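Local coordinates for potential RNA-dependent RNA polymerase (Human picobirnavirus, PDB 5I62), which catalyses the RNA-templated synthesis of RNA from ribonucleoside triphosphates and probably serves both transcription and genome replication of this double-stranded RNA virus, at residues S9-I14 against S179-L184; A21-V26 against Y308-I313; S80-L85 against L184-Q189; K86-D91 against V198-V203; V202-P207 against Y302-A307. One frame throughout, in Å; residues are numbered along the deposited sequence.

All five contacts gather on one mixed sheet, in which strand 176-189 pairs antiparallel with 199-205 and parallel with 306-309. The position is consistent with the fingers of a viral polymerase. The separate antiparallel sheet 257-261, 355-357, 360-363 and 390-392 probably corresponds to the palm, which carries the catalytic motifs in this family. Interactions 1 and 2 bring N-terminal helices to the sheet, with centres about 11 Å apart. Tyr22 OH of interaction 2 lies 2.6 Å from Leu184 O, a residue shared by interactions 1 and 3. Interactions 3 and 4 are neighbours, with centres about 6 Å apart. Interaction 5 has its centre about 10 Å from that of interaction 1.

Interaction 1. Residues S9-I14 against S179-L184; sequences SKYFNI and SGAAVL
Tyr11 lies against Ser179 so closely that ring and backbone both touch. Ser179 CB sits over the centre of the Tyr11 ring, 3.6 Å from its centroid and 13° off the normal. This is a CH-pi contact on one ring face. Tyr11 CD2 approaches Ser179 O at 3.2 Å, and Gly180 O lies near the ring plane at the edge. Tyr11 CD2 also meets Ala181 CB at 3.8 Å. CG of Tyr11 stands anti to its carbonyl carbon (chi1 -69°), which carries the ring from the helix end to the strand. The backbone adds an almost straight hydrogen bond of 2.9 Å from Ser179 N to Lys10 O. Tyr11 CA also points a C-H at Ser179 O, 3.2 Å away.

A second apolar touch lies further along the strand. Phe12 CZ comes within 3.5 Å of Val183 CG2, and that methyl stands at the edge of the ring. Leu19 and Tyr22 of helix 17-28 extend this packing.

The solvent side is looser and is marked by Lys10. Its side chain is exposed and leads away from the strand, and its backbone O is what bonds.

The hydroxyl of Tyr11 bonds to that of Tyr315, so it does not depend on the strand for a partner. Tyr11 O accepts from Ser144 OG. One straight backbone bond and a C-H...O contact hold the main chains of helix 5-11 and strand 176-189 together, while the two rings pack on the strand's side chains and carbonyls.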
# COMPACT_ATOMS: atom_id res chain seq x y z
N SER A 9 -3.73 30.59 -7.28
CA SER A 9 -5.10 30.61 -6.78
C SER A 9 -6.10 29.99 -7.76
O SER A 9 -7.29 29.92 -7.43
CB SER A 9 -5.51 32.04 -6.41
OG SER A 9 -5.37 32.92 -7.50
N LYS A 10 -5.67 29.55 -8.95
CA LYS A 10 -6.53 28.76 -9.82
C LYS A 10 -6.40 27.27 -9.56
O LYS A 10 -7.25 26.50 -10.02
CB LYS A 10 -6.22 29.05 -11.29
CG LYS A 10 -6.42 30.50 -11.69
CD LYS A 10 -6.01 30.70 -13.15
CE LYS A 10 -6.07 32.19 -13.51
NZ LYS A 10 -7.36 32.78 -13.04
N TYR A 11 -5.35 26.86 -8.85
CA TYR A 11 -5.16 25.49 -8.39
C TYR A 11 -5.69 25.28 -6.98
O TYR A 11 -6.18 24.19 -6.67
CB TYR A 11 -3.67 25.14 -8.41
CG TYR A 11 -3.09 25.03 -9.80
CD1 TYR A 11 -2.70 26.16 -10.50
CD2 TYR A 11 -2.92 23.79 -10.41
CE1 TYR A 11 -2.17 26.06 -11.78
CE2 TYR A 11 -2.39 23.68 -11.68
CZ TYR A 11 -2.02 24.82 -12.36
OH TYR A 11 -1.49 24.71 -13.63
N PHE A 12 -5.61 26.30 -6.12
CA PHE A 12 -6.06 26.17 -4.75
C PHE A 12 -6.94 27.34 -4.35
O PHE A 12 -6.77 28.46 -4.82
CB PHE A 12 -4.89 26.05 -3.78
CG PHE A 12 -4.06 24.83 -4.02
CD1 PHE A 12 -4.43 23.62 -3.47
CD2 PHE A 12 -2.98 24.88 -4.88
CE1 PHE A 12 -3.70 22.48 -3.71
CE2 PHE A 12 -2.24 23.73 -5.14
CZ PHE A 12 -2.61 22.54 -4.55
N ASN A 13 -7.88 27.04 -3.47
CA ASN A 13 -8.78 28.04 -2.91
C ASN A 13 -7.97 28.87 -1.92
O ASN A 13 -7.54 28.36 -0.88
CB ASN A 13 -9.95 27.33 -2.25
CG ASN A 13 -11.04 28.28 -1.78
OD1 ASN A 13 -11.46 29.17 -2.52
ND2 ASN A 13 -11.49 28.09 -0.56
N ILE A 14 -7.70 30.14 -2.27
CA ILE A 14 -6.76 31.03 -1.53
C ILE A 14 -7.57 32.23 -1.02
O ILE A 14 -8.29 32.84 -1.81
CB ILE A 14 -5.57 31.51 -2.44
CG1 ILE A 14 -4.72 30.34 -2.94
CG2 ILE A 14 -4.68 32.54 -1.75
CD1 ILE A 14 -4.21 29.41 -1.86
N SER A 179 -7.86 24.39 -11.90
CA SER A 179 -6.78 23.62 -12.48
C SER A 179 -6.31 22.64 -11.42
O SER A 179 -6.05 23.04 -10.28
CB SER A 179 -5.65 24.53 -12.96
OG SER A 179 -4.87 23.90 -13.97
N GLY A 180 -6.21 21.35 -11.78
CA GLY A 180 -5.93 20.32 -10.79
C GLY A 180 -4.44 20.05 -10.63
O GLY A 180 -3.68 20.08 -11.60
N ALA A 181 -4.04 19.76 -9.40
CA ALA A 181 -2.69 19.31 -9.12
C ALA A 181 -2.70 18.39 -7.90
O ALA A 181 -3.34 18.70 -6.90
CB ALA A 181 -1.73 20.49 -8.90
N ALA A 182 -1.96 17.29 -7.99
CA ALA A 182 -1.65 16.53 -6.79
C ALA A 182 -0.81 17.39 -5.86
O ALA A 182 -0.08 18.28 -6.29
CB ALA A 182 -0.90 15.23 -7.12
N VAL A 183 -0.91 17.12 -4.57
CA VAL A 183 -0.07 17.78 -3.58
C VAL A 183 0.95 16.78 -3.07
O VAL A 183 0.60 15.64 -2.75
CB VAL A 183 -0.92 18.36 -2.44
CG1 VAL A 183 -0.04 18.76 -1.26
CG2 VAL A 183 -1.74 19.56 -2.94
N LEU A 184 2.22 17.22 -2.98
CA LEU A 184 3.30 16.36 -2.49
C LEU A 184 3.07 16.03 -1.02
O LEU A 184 3.13 16.92 -0.16
CB LEU A 184 4.66 17.03 -2.67
CG LEU A 184 5.85 16.18 -2.19
CD1 LEU A 184 6.03 14.91 -3.03
CD2 LEU A 184 7.15 16.97 -2.15

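Interaction 2. Residues A21-V26 against Y308-I313; sequences AYFSNV and YNWGEI
Helix 17-28 approaches the turn of a beta hairpin, with Phe23 CA 5.5 Å from Asn309 CA, and Asn309 to Glu312 form a type II beta turn. Phe23 is the side chain that fills the contact. Its ring lies over the backbone of the turn, with Asn309 C above the ring centre at a height of 3.7 Å. The ring meets main-chain atoms in series. Phe23 CD1 is 3.5 Å from Asn309 CA, and Phe23 CG is 3.6 Å from Trp310 N. Tyr22 CD2 lies over the opposite face, offset toward the rim. A chi1 of -80° sets the Phe23 ring beside its own backbone N and turns it to the hairpin.

Two smaller touches flank it. Val26 CG1 reaches Tyr308 O at 3.7 Å. Trp310 CE3 comes to 4.2 Å from Phe23 CD2, while Arg20 makes a cation-pi contact with the same indole.

The turn also holds itself together. Asn309 OD1 accepts from Trp310 N at 2.7 Å, a bent bond with the donor above the carbonyl plane. On the other branch, Asn309 ND2 donates to Glu312 OE2 at 2.9 Å, meeting the carboxylate on its anti side. The Asn309 amide thus has a partner at each end, which should restrain its rotation.

Glu312 N bonds to Asn309 O, and Tyr308 N to Glu312 O. Gly311 takes a positive phi of 78° at the third position of the turn. Such a glycine is typical of type II turns, and here the turn closes a tight antiparallel hairpin of strands 306-309 and 312-314.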
# COMPACT_ATOMS: atom_id res chain seq x y z
N ALA A 21 0.68 26.33 6.03
CA ALA A 21 1.43 25.57 7.01
C ALA A 21 1.93 24.26 6.41
O ALA A 21 3.07 23.84 6.68
CB ALA A 21 0.57 25.26 8.22
N TYR A 22 1.08 23.59 5.65
CA TYR A 22 1.45 22.31 5.05
C TYR A 22 2.75 22.43 4.27
O TYR A 22 3.70 21.68 4.50
CB TYR A 22 0.33 21.79 4.16
CG TYR A 22 0.63 20.43 3.57
CD1 TYR A 22 0.31 19.26 4.25
CD2 TYR A 22 1.27 20.32 2.34
CE1 TYR A 22 0.61 18.01 3.72
CE2 TYR A 22 1.58 19.07 1.81
CZ TYR A 22 1.24 17.94 2.49
OH TYR A 22 1.55 16.71 1.94
N PHE A 23 2.81 23.38 3.34
CA PHE A 23 4.00 23.46 2.50
C PHE A 23 5.22 23.98 3.25
O PHE A 23 6.35 23.63 2.90
CB PHE A 23 3.71 24.31 1.26
CG PHE A 23 2.98 23.55 0.19
CD1 PHE A 23 3.53 22.38 -0.33
CD2 PHE A 23 1.75 23.97 -0.29
CE1 PHE A 23 2.88 21.66 -1.33
CE2 PHE A 23 1.09 23.25 -1.29
CZ PHE A 23 1.67 22.09 -1.80
N SER A 24 5.02 24.80 4.29
CA SER A 24 6.14 25.16 5.16
C SER A 24 6.75 23.92 5.78
O SER A 24 7.97 23.80 5.89
CB SER A 24 5.69 26.10 6.28
OG SER A 24 5.15 27.29 5.75
N ASN A 25 5.90 23.00 6.25
CA ASN A 25 6.41 21.77 6.83
C ASN A 25 7.08 20.90 5.77
O ASN A 25 8.09 20.23 6.06
CB ASN A 25 5.27 21.02 7.52
CG ASN A 25 5.74 19.74 8.17
OD1 ASN A 25 5.32 18.64 7.78
ND2 ASN A 25 6.64 19.86 9.14
N VAL A 26 6.57 20.90 4.54
CA VAL A 26 7.25 20.18 3.45
C VAL A 26 8.66 20.74 3.26
O VAL A 26 9.63 19.98 3.12
CB VAL A 26 6.44 20.26 2.14
CG1 VAL A 26 7.30 19.74 0.97
CG2 VAL A 26 5.13 19.46 2.25
N TYR A 308 4.47 20.85 -5.33
CA TYR A 308 5.43 20.35 -4.36
C TYR A 308 5.91 21.42 -3.39
O TYR A 308 6.63 21.09 -2.43
CB TYR A 308 6.64 19.71 -5.08
CG TYR A 308 7.36 20.64 -6.02
CD1 TYR A 308 8.44 21.41 -5.59
CD2 TYR A 308 6.98 20.74 -7.36
CE1 TYR A 308 9.11 22.25 -6.44
CE2 TYR A 308 7.65 21.59 -8.23
CZ TYR A 308 8.71 22.34 -7.77
OH TYR A 308 9.37 23.19 -8.63
N ASN A 309 5.52 22.67 -3.59
CA ASN A 309 5.80 23.76 -2.66
C ASN A 309 4.77 24.84 -2.91
O ASN A 309 4.05 24.81 -3.90
CB ASN A 309 7.23 24.29 -2.83
CG ASN A 309 7.68 25.18 -1.65
OD1 ASN A 309 6.98 25.31 -0.65
ND2 ASN A 309 8.85 25.77 -1.79
N TRP A 310 4.68 25.79 -1.98
CA TRP A 310 3.77 26.92 -2.19
C TRP A 310 4.15 27.66 -3.46
O TRP A 310 5.27 28.16 -3.58
CB TRP A 310 3.80 27.87 -0.99
CG TRP A 310 2.81 28.96 -1.11
CD1 TRP A 310 2.98 30.16 -1.73
CD2 TRP A 310 1.47 28.95 -0.61
NE1 TRP A 310 1.83 30.91 -1.64
CE2 TRP A 310 0.89 30.19 -0.95
CE3 TRP A 310 0.72 28.02 0.11
CZ2 TRP A 310 -0.42 30.52 -0.60
CZ3 TRP A 310 -0.58 28.35 0.46
CH2 TRP A 310 -1.14 29.59 0.10
N GLY A 311 3.25 27.70 -4.43
CA GLY A 311 3.54 28.39 -5.66
C GLY A 311 4.43 27.65 -6.64
O GLY A 311 4.91 28.26 -7.60
N GLU A 312 4.69 26.37 -6.43
CA GLU A 312 5.58 25.62 -7.31
C GLU A 312 4.90 24.35 -7.77
O GLU A 312 4.43 23.56 -6.94
CB GLU A 312 6.91 25.30 -6.61
CG GLU A 312 7.65 26.55 -6.19
CD GLU A 312 9.06 26.25 -5.75
OE1 GLU A 312 9.85 25.77 -6.59
OE2 GLU A 312 9.36 26.47 -4.56
N ILE A 313 4.86 24.16 -9.08
CA ILE A 313 4.11 23.08 -9.71
C ILE A 313 4.98 22.48 -10.81
O ILE A 313 5.61 23.20 -11.59
CB ILE A 313 2.77 23.58 -10.28
CG1 ILE A 313 1.93 24.28 -9.19
CG2 ILE A 313 1.98 22.42 -10.90
CD1 ILE A 313 0.67 24.97 -9.75

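Interaction 3. Residues S80-L85 against L184-Q189; sequences SVMLPL and LGWRGQ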
# COMPACT_ATOMS: atom_id res chain seq x y z
N SER A 80 9.58 8.56 11.92
CA SER A 80 9.02 9.90 11.88
C SER A 80 9.90 10.91 11.17
O SER A 80 9.45 12.03 10.92
CB SER A 80 8.76 10.37 13.31
OG SER A 80 9.99 10.42 14.02
N VAL A 81 11.15 10.57 10.89
CA VAL A 81 12.09 11.57 10.39
C VAL A 81 11.77 11.85 8.93
O VAL A 81 12.01 11.01 8.06
CB VAL A 81 13.55 11.15 10.59
CG1 VAL A 81 14.49 12.20 10.00
CG2 VAL A 81 13.85 10.93 12.07
N MET A 82 11.24 13.03 8.68
CA MET A 82 10.89 13.48 7.34
C MET A 82 11.92 14.49 6.85
O MET A 82 12.11 15.55 7.46
CB MET A 82 9.48 14.08 7.39
CG MET A 82 9.06 14.78 6.13
SD MET A 82 7.48 15.65 6.39
CE MET A 82 7.14 16.11 4.72
N LEU A 83 12.59 14.17 5.75
CA LEU A 83 13.64 15.04 5.25
C LEU A 83 13.04 16.31 4.64
O LEU A 83 11.89 16.31 4.20
CB LEU A 83 14.48 14.32 4.20
CG LEU A 83 15.31 13.09 4.63
CD1 LEU A 83 16.11 12.56 3.46
CD2 LEU A 83 16.22 13.44 5.79
N PRO A 84 13.80 17.40 4.60
CA PRO A 84 13.33 18.62 3.93
C PRO A 84 13.14 18.37 2.45
O PRO A 84 13.74 17.47 1.86
CB PRO A 84 14.46 19.63 4.16
CG PRO A 84 15.33 19.07 5.23
CD PRO A 84 15.11 17.58 5.27
N LEU A 85 12.30 19.22 1.84
CA LEU A 85 12.03 19.14 0.41
C LEU A 85 13.31 19.14 -0.42
O LEU A 85 13.44 18.39 -1.39
CB LEU A 85 11.13 20.31 -0.00
CG LEU A 85 10.83 20.40 -1.50
CD1 LEU A 85 10.02 19.18 -1.99
CD2 LEU A 85 10.12 21.70 -1.84
N LEU A 184 2.22 17.22 -2.98
CA LEU A 184 3.30 16.36 -2.49
C LEU A 184 3.07 16.03 -1.02
O LEU A 184 3.13 16.92 -0.16
CB LEU A 184 4.66 17.03 -2.67
CG LEU A 184 5.85 16.18 -2.19
CD1 LEU A 184 6.03 14.91 -3.03
CD2 LEU A 184 7.15 16.97 -2.15
N GLY A 185 2.82 14.75 -0.74
CA GLY A 185 2.73 14.24 0.61
C GLY A 185 3.89 13.30 0.95
O GLY A 185 4.80 13.07 0.16
N TRP A 186 3.83 12.77 2.16
CA TRP A 186 4.97 12.04 2.71
C TRP A 186 4.48 10.94 3.63
O TRP A 186 3.50 11.10 4.35
CB TRP A 186 5.91 13.00 3.46
CG TRP A 186 7.06 12.31 4.16
CD1 TRP A 186 8.30 12.07 3.65
CD2 TRP A 186 7.07 11.81 5.50
NE1 TRP A 186 9.08 11.44 4.58
CE2 TRP A 186 8.35 11.27 5.73
CE3 TRP A 186 6.13 11.76 6.53
CZ2 TRP A 186 8.72 10.69 6.95
CZ3 TRP A 186 6.49 11.19 7.74
CH2 TRP A 186 7.77 10.67 7.94
N ARG A 187 5.19 9.80 3.59
CA ARG A 187 5.06 8.75 4.59
C ARG A 187 6.44 8.24 4.95
O ARG A 187 7.28 8.06 4.07
CB ARG A 187 4.20 7.57 4.12
CG ARG A 187 2.74 7.91 3.84
CD ARG A 187 2.02 8.41 5.08
NE ARG A 187 2.01 7.42 6.16
CZ ARG A 187 1.16 6.40 6.22
NH1 ARG A 187 0.25 6.24 5.26
NH2 ARG A 187 1.21 5.55 7.24
N GLY A 188 6.66 7.99 6.23
CA GLY A 188 7.92 7.45 6.70
C GLY A 188 7.80 5.95 6.90
O GLY A 188 6.79 5.45 7.37
N GLN A 189 8.87 5.24 6.55
CA GLN A 189 8.91 3.80 6.73
C GLN A 189 10.27 3.43 7.31
O GLN A 189 11.30 3.96 6.90
CB GLN A 189 8.65 3.10 5.39
CG GLN A 189 8.81 1.60 5.42
CD GLN A 189 8.31 0.96 4.14
OE1 GLN A 189 7.28 1.38 3.60
NE2 GLN A 189 9.03 -0.04 3.65
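Trp186 NE1 and Leu83 N both donate to one oxygen, Gln200 OE1 of the neighbouring strand, so a single amide ties the two segments together. NE2 of the same amide donates a hydrogen bond to Val81 O.

Around this clamp the packing is apolar. Met82 lies along one face of the Trp186 indole. Its CG sits 3.5 Å from the centroid of the five-membered ring, only 4° off the normal, a clear CH-pi contact. Met82 CB is 3.5 Å from Trp186 CE2, nearer the six-membered ring. Met82 SD follows at 4.2 Å from the five-membered centroid, a Met-aromatic contact. Chi3 is also extended (-171°), which carries CE of Met82 on to within 3.6 Å of Trp186 CB. Gly188 N lies against the opposite indole face, 3.3 Å above the plane. The loop carbonyl Val81 O meets Trp186 CZ2 at 3.5 Å.

At the other end Leu85 CD1 touches Leu184 CD2 at 3.6 Å.

The indole is thus flanked on both faces, and its N-H is satisfied by Gln200. Its position should be well fixed. The loop is held to the strand by dispersion contacts and by a shared amide, without a direct hydrogen bond between them.

Interaction 4. Residues K86-D91 against V198-V203; sequences KERMSD and VKQRVV
A water bridge joins Arg88, just ahead of helix 89-97, and Asp91, in the first turn of that helix, to Gln200 of strand 199-205. One water makes three hydrogen bonds. It accepts from Arg88 NE at 2.8 Å, in the plane of the guanidinium at its edge. It donates to Asp91 OD2 at 2.7 Å and to Gln200 O at 2.9 Å. The water thus joins a cation, a carboxylate and a strand carbonyl, and probably eases the closeness of the last two.

The direct contacts are apolar or long. Asp91 CB packs on Val202 CG2 at 3.7 Å. Val202 CA lies at the edge of the Arg88 guanidinium, near its plane, with Arg88 NH2 4.1 Å away. The arginine chain bends at chi3 (63°), and NH2 has its own partner in Gly185 O.

Gln200 is braced by the residue just before its strand. Its NE2 donates to Val198 O at 3.0 Å with an angle of 168°, approaching from above the carbonyl plane. The same amide also bonds to Trp186 and the loop 80-85.

Strands 199-205 and 176-189 are antiparallel neighbours; Arg88 lies over both, bonds Gly185 of the second and packs beside Met82 and Trp186.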
# COMPACT_ATOMS: atom_id res chain seq x y z
N LYS A 86 14.27 19.99 -0.04
CA LYS A 86 15.54 20.06 -0.74
C LYS A 86 16.24 18.69 -0.82
O LYS A 86 17.05 18.48 -1.73
CB LYS A 86 16.48 21.06 -0.06
CG LYS A 86 17.18 20.46 1.16
CD LYS A 86 18.27 21.35 1.71
CE LYS A 86 17.97 21.78 3.07
NZ LYS A 86 18.89 22.83 3.58
N GLU A 87 15.96 17.78 0.11
CA GLU A 87 16.59 16.45 0.09
C GLU A 87 15.68 15.35 -0.46
O GLU A 87 16.04 14.18 -0.38
CB GLU A 87 17.08 16.08 1.49
CG GLU A 87 18.00 17.12 2.11
CD GLU A 87 18.12 16.96 3.62
OE1 GLU A 87 18.29 17.99 4.32
OE2 GLU A 87 18.03 15.81 4.12
N ARG A 88 14.53 15.73 -1.01
CA ARG A 88 13.56 14.81 -1.58
C ARG A 88 13.35 15.03 -3.07
O ARG A 88 12.50 14.38 -3.66
CB ARG A 88 12.21 14.94 -0.85
CG ARG A 88 12.25 14.54 0.64
CD ARG A 88 10.91 14.76 1.32
NE ARG A 88 9.86 13.93 0.75
CZ ARG A 88 8.56 14.24 0.76
NH1 ARG A 88 8.16 15.37 1.34
NH2 ARG A 88 7.68 13.42 0.21
N MET A 89 14.09 15.96 -3.69
CA MET A 89 13.84 16.30 -5.09
C MET A 89 14.14 15.13 -6.01
O MET A 89 13.50 14.99 -7.06
CB MET A 89 14.67 17.52 -5.51
CG MET A 89 14.32 18.80 -4.76
SD MET A 89 12.60 19.31 -4.94
CE MET A 89 12.41 19.34 -6.72
N SER A 90 15.13 14.30 -5.66
CA SER A 90 15.42 13.10 -6.43
C SER A 90 14.27 12.10 -6.35
O SER A 90 13.99 11.39 -7.32
CB SER A 90 16.70 12.44 -5.93
OG SER A 90 17.83 13.14 -6.40
N ASP A 91 13.62 12.02 -5.18
CA ASP A 91 12.46 11.16 -5.03
C ASP A 91 11.35 11.58 -5.97
O ASP A 91 10.62 10.73 -6.50
CB ASP A 91 11.98 11.19 -3.58
CG ASP A 91 13.03 10.69 -2.61
OD1 ASP A 91 13.90 9.90 -3.04
OD2 ASP A 91 12.99 11.09 -1.42
N VAL A 198 15.35 6.33 7.72
CA VAL A 198 13.92 6.35 7.44
C VAL A 198 13.69 6.48 5.94
O VAL A 198 14.25 7.38 5.30
CB VAL A 198 13.22 7.49 8.21
CG1 VAL A 198 11.74 7.54 7.86
CG2 VAL A 198 13.42 7.32 9.70
N LYS A 199 12.87 5.58 5.38
CA LYS A 199 12.47 5.61 3.98
C LYS A 199 11.54 6.79 3.75
O LYS A 199 10.54 6.94 4.45
CB LYS A 199 11.73 4.34 3.59
CG LYS A 199 12.53 3.06 3.43
CD LYS A 199 13.91 3.32 2.89
CE LYS A 199 14.92 3.21 4.01
NZ LYS A 199 16.27 3.76 3.67
N GLN A 200 11.83 7.59 2.72
CA GLN A 200 11.08 8.82 2.45
C GLN A 200 10.09 8.56 1.32
O GLN A 200 10.36 8.82 0.15
CB GLN A 200 12.03 9.97 2.13
CG GLN A 200 13.13 10.18 3.17
CD GLN A 200 12.59 10.74 4.47
OE1 GLN A 200 11.90 11.76 4.48
NE2 GLN A 200 12.91 10.08 5.58
N ARG A 201 8.90 8.07 1.68
CA ARG A 201 7.91 7.73 0.66
C ARG A 201 7.23 8.99 0.12
O ARG A 201 6.88 9.89 0.88
CB ARG A 201 6.85 6.77 1.23
CG ARG A 201 7.35 5.36 1.55
CD ARG A 201 6.17 4.42 1.85
NE ARG A 201 4.96 4.79 1.10
CZ ARG A 201 3.74 4.88 1.62
NH1 ARG A 201 3.54 4.59 2.91
NH2 ARG A 201 2.72 5.24 0.86
N VAL A 202 7.05 9.05 -1.19
CA VAL A 202 6.30 10.12 -1.82
C VAL A 202 4.84 9.70 -1.91
O VAL A 202 4.54 8.58 -2.34
CB VAL A 202 6.87 10.45 -3.21
CG1 VAL A 202 5.95 11.40 -3.95
CG2 VAL A 202 8.27 11.04 -3.10
N VAL A 203 3.94 10.58 -1.48
CA VAL A 203 2.51 10.39 -1.65
C VAL A 203 2.01 11.46 -2.61
O VAL A 203 2.30 12.65 -2.42
CB VAL A 203 1.74 10.47 -0.31
CG1 VAL A 203 0.24 10.25 -0.55
CG2 VAL A 203 2.27 9.43 0.65
O HOH W 1 10.48 11.55 -0.67

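Interaction 5. Residues V202-P207 against Y302-A307; sequences VVWMFP and YAIPLA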
# COMPACT_ATOMS: atom_id res chain seq x y z
N VAL A 202 7.05 9.05 -1.19
CA VAL A 202 6.30 10.12 -1.82
C VAL A 202 4.84 9.70 -1.91
O VAL A 202 4.54 8.58 -2.34
CB VAL A 202 6.87 10.45 -3.21
CG1 VAL A 202 5.95 11.40 -3.95
CG2 VAL A 202 8.27 11.04 -3.10
N VAL A 203 3.94 10.58 -1.48
CA VAL A 203 2.51 10.39 -1.65
C VAL A 203 2.01 11.46 -2.61
O VAL A 203 2.30 12.65 -2.42
CB VAL A 203 1.74 10.47 -0.31
CG1 VAL A 203 0.24 10.25 -0.55
CG2 VAL A 203 2.27 9.43 0.65
N TRP A 204 1.26 11.05 -3.63
CA TRP A 204 0.55 11.96 -4.51
C TRP A 204 -0.86 12.14 -3.96
O TRP A 204 -1.72 11.28 -4.12
CB TRP A 204 0.53 11.43 -5.94
CG TRP A 204 1.87 11.40 -6.62
CD1 TRP A 204 2.96 10.66 -6.26
CD2 TRP A 204 2.26 12.17 -7.77
NE1 TRP A 204 4.01 10.92 -7.13
CE2 TRP A 204 3.61 11.85 -8.05
CE3 TRP A 204 1.60 13.11 -8.57
CZ2 TRP A 204 4.30 12.42 -9.11
CZ3 TRP A 204 2.29 13.67 -9.63
CH2 TRP A 204 3.64 13.33 -9.88
N MET A 205 -1.10 13.27 -3.28
CA MET A 205 -2.41 13.53 -2.67
C MET A 205 -3.30 14.16 -3.74
O MET A 205 -3.10 15.31 -4.13
CB MET A 205 -2.26 14.44 -1.45
CG MET A 205 -1.51 13.79 -0.29
SD MET A 205 -1.15 15.00 1.01
CE MET A 205 -0.38 13.96 2.21
N PHE A 206 -4.26 13.38 -4.25
CA PHE A 206 -5.02 13.74 -5.44
C PHE A 206 -6.18 14.67 -5.10
O PHE A 206 -6.72 14.62 -4.00
CB PHE A 206 -5.59 12.49 -6.10
CG PHE A 206 -4.69 11.88 -7.14
CD1 PHE A 206 -3.38 11.59 -6.85
CD2 PHE A 206 -5.17 11.61 -8.41
CE1 PHE A 206 -2.54 11.02 -7.79
CE2 PHE A 206 -4.34 11.03 -9.37
CZ PHE A 206 -3.01 10.74 -9.05
N PRO A 207 -6.58 15.51 -6.06
CA PRO A 207 -7.82 16.28 -5.90
C PRO A 207 -9.01 15.35 -5.70
O PRO A 207 -9.13 14.32 -6.36
CB PRO A 207 -7.95 17.05 -7.23
CG PRO A 207 -6.56 17.07 -7.80
CD PRO A 207 -5.95 15.75 -7.38
N TYR A 302 -1.40 9.35 -14.41
CA TYR A 302 -0.08 9.27 -15.02
C TYR A 302 0.41 10.60 -15.59
O TYR A 302 1.50 10.65 -16.16
CB TYR A 302 -0.09 8.21 -16.13
CG TYR A 302 -0.57 6.86 -15.63
CD1 TYR A 302 0.19 6.15 -14.71
CD2 TYR A 302 -1.79 6.32 -16.05
CE1 TYR A 302 -0.25 4.92 -14.22
CE2 TYR A 302 -2.23 5.08 -15.56
CZ TYR A 302 -1.44 4.40 -14.64
OH TYR A 302 -1.82 3.17 -14.13
N ALA A 303 -0.38 11.67 -15.47
CA ALA A 303 -0.01 12.95 -16.06
C ALA A 303 -0.36 14.16 -15.19
O ALA A 303 -0.04 15.28 -15.60
CB ALA A 303 -0.68 13.11 -17.43
N ILE A 304 -0.99 13.98 -14.04
CA ILE A 304 -1.49 15.13 -13.26
C ILE A 304 -0.32 15.98 -12.79
O ILE A 304 0.74 15.43 -12.43
CB ILE A 304 -2.35 14.65 -12.08
CG1 ILE A 304 -3.12 15.82 -11.41
CG2 ILE A 304 -1.50 13.87 -11.06
CD1 ILE A 304 -4.15 15.35 -10.41
N PRO A 305 -0.42 17.32 -12.83
CA PRO A 305 0.67 18.14 -12.30
C PRO A 305 0.87 17.87 -10.81
O PRO A 305 -0.01 17.34 -10.14
CB PRO A 305 0.20 19.59 -12.55
CG PRO A 305 -0.80 19.45 -13.70
CD PRO A 305 -1.49 18.15 -13.44
N LEU A 306 2.05 18.25 -10.31
CA LEU A 306 2.40 18.07 -8.91
C LEU A 306 2.74 19.41 -8.26
O LEU A 306 3.71 20.05 -8.66
CB LEU A 306 3.60 17.14 -8.77
CG LEU A 306 4.09 16.91 -7.34
CD1 LEU A 306 3.04 16.17 -6.47
CD2 LEU A 306 5.41 16.13 -7.38
N ALA A 307 1.97 19.79 -7.23
CA ALA A 307 2.28 20.96 -6.41
C ALA A 307 3.19 20.49 -5.27
O ALA A 307 2.75 19.81 -4.35
CB ALA A 307 1.01 21.60 -5.88
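Leu306 and Ile304 both pack on the Trp204 indole. Leu306 covers part of one face. Its CD1 lies 4.2 Å from the centroid of the six-membered ring, 17° off the normal, a CH-pi contact. Leu306 CB stands 3.8 Å from Trp204 CZ3, and the two side chains meet at about a right angle. At the edge, Ile304 O lies near the indole plane, 3.7 Å from Trp204 CZ3. The six-membered ring is the part of the indole that reaches the other segment.

Both segments belong to the same mixed sheet. Strands 199-205 and 306-309 each pair with strand 176-189, the first antiparallel and the second parallel, and Ala182 of that strand touches both Trp204 and Leu306. This is consistent with a fingers-domain sheet of a viral RNA-dependent RNA polymerase. Pro207 is the N-cap residue of helix 208-228, so the contact also reaches the start of that helix.

The purely aliphatic and mixed packing centres on Ile304. Its CG2 occupies the place between backbone N and carbonyl carbon. This methyl meets both Trp204 CE3 and Phe206 CZ, each at 4.0 Å. The longer branch goes elsewhere. CG1 is anti to the backbone N (chi1 -169°), and CD1 of Ile304 ends against Pro207 CD at 3.5 Å. Ile92 and Tyr96 of helix 89-97 touch Leu306.

The polar item is Ile304 O, which is bonded to His318 NE2; the His318 ring also meets the Trp204 indole.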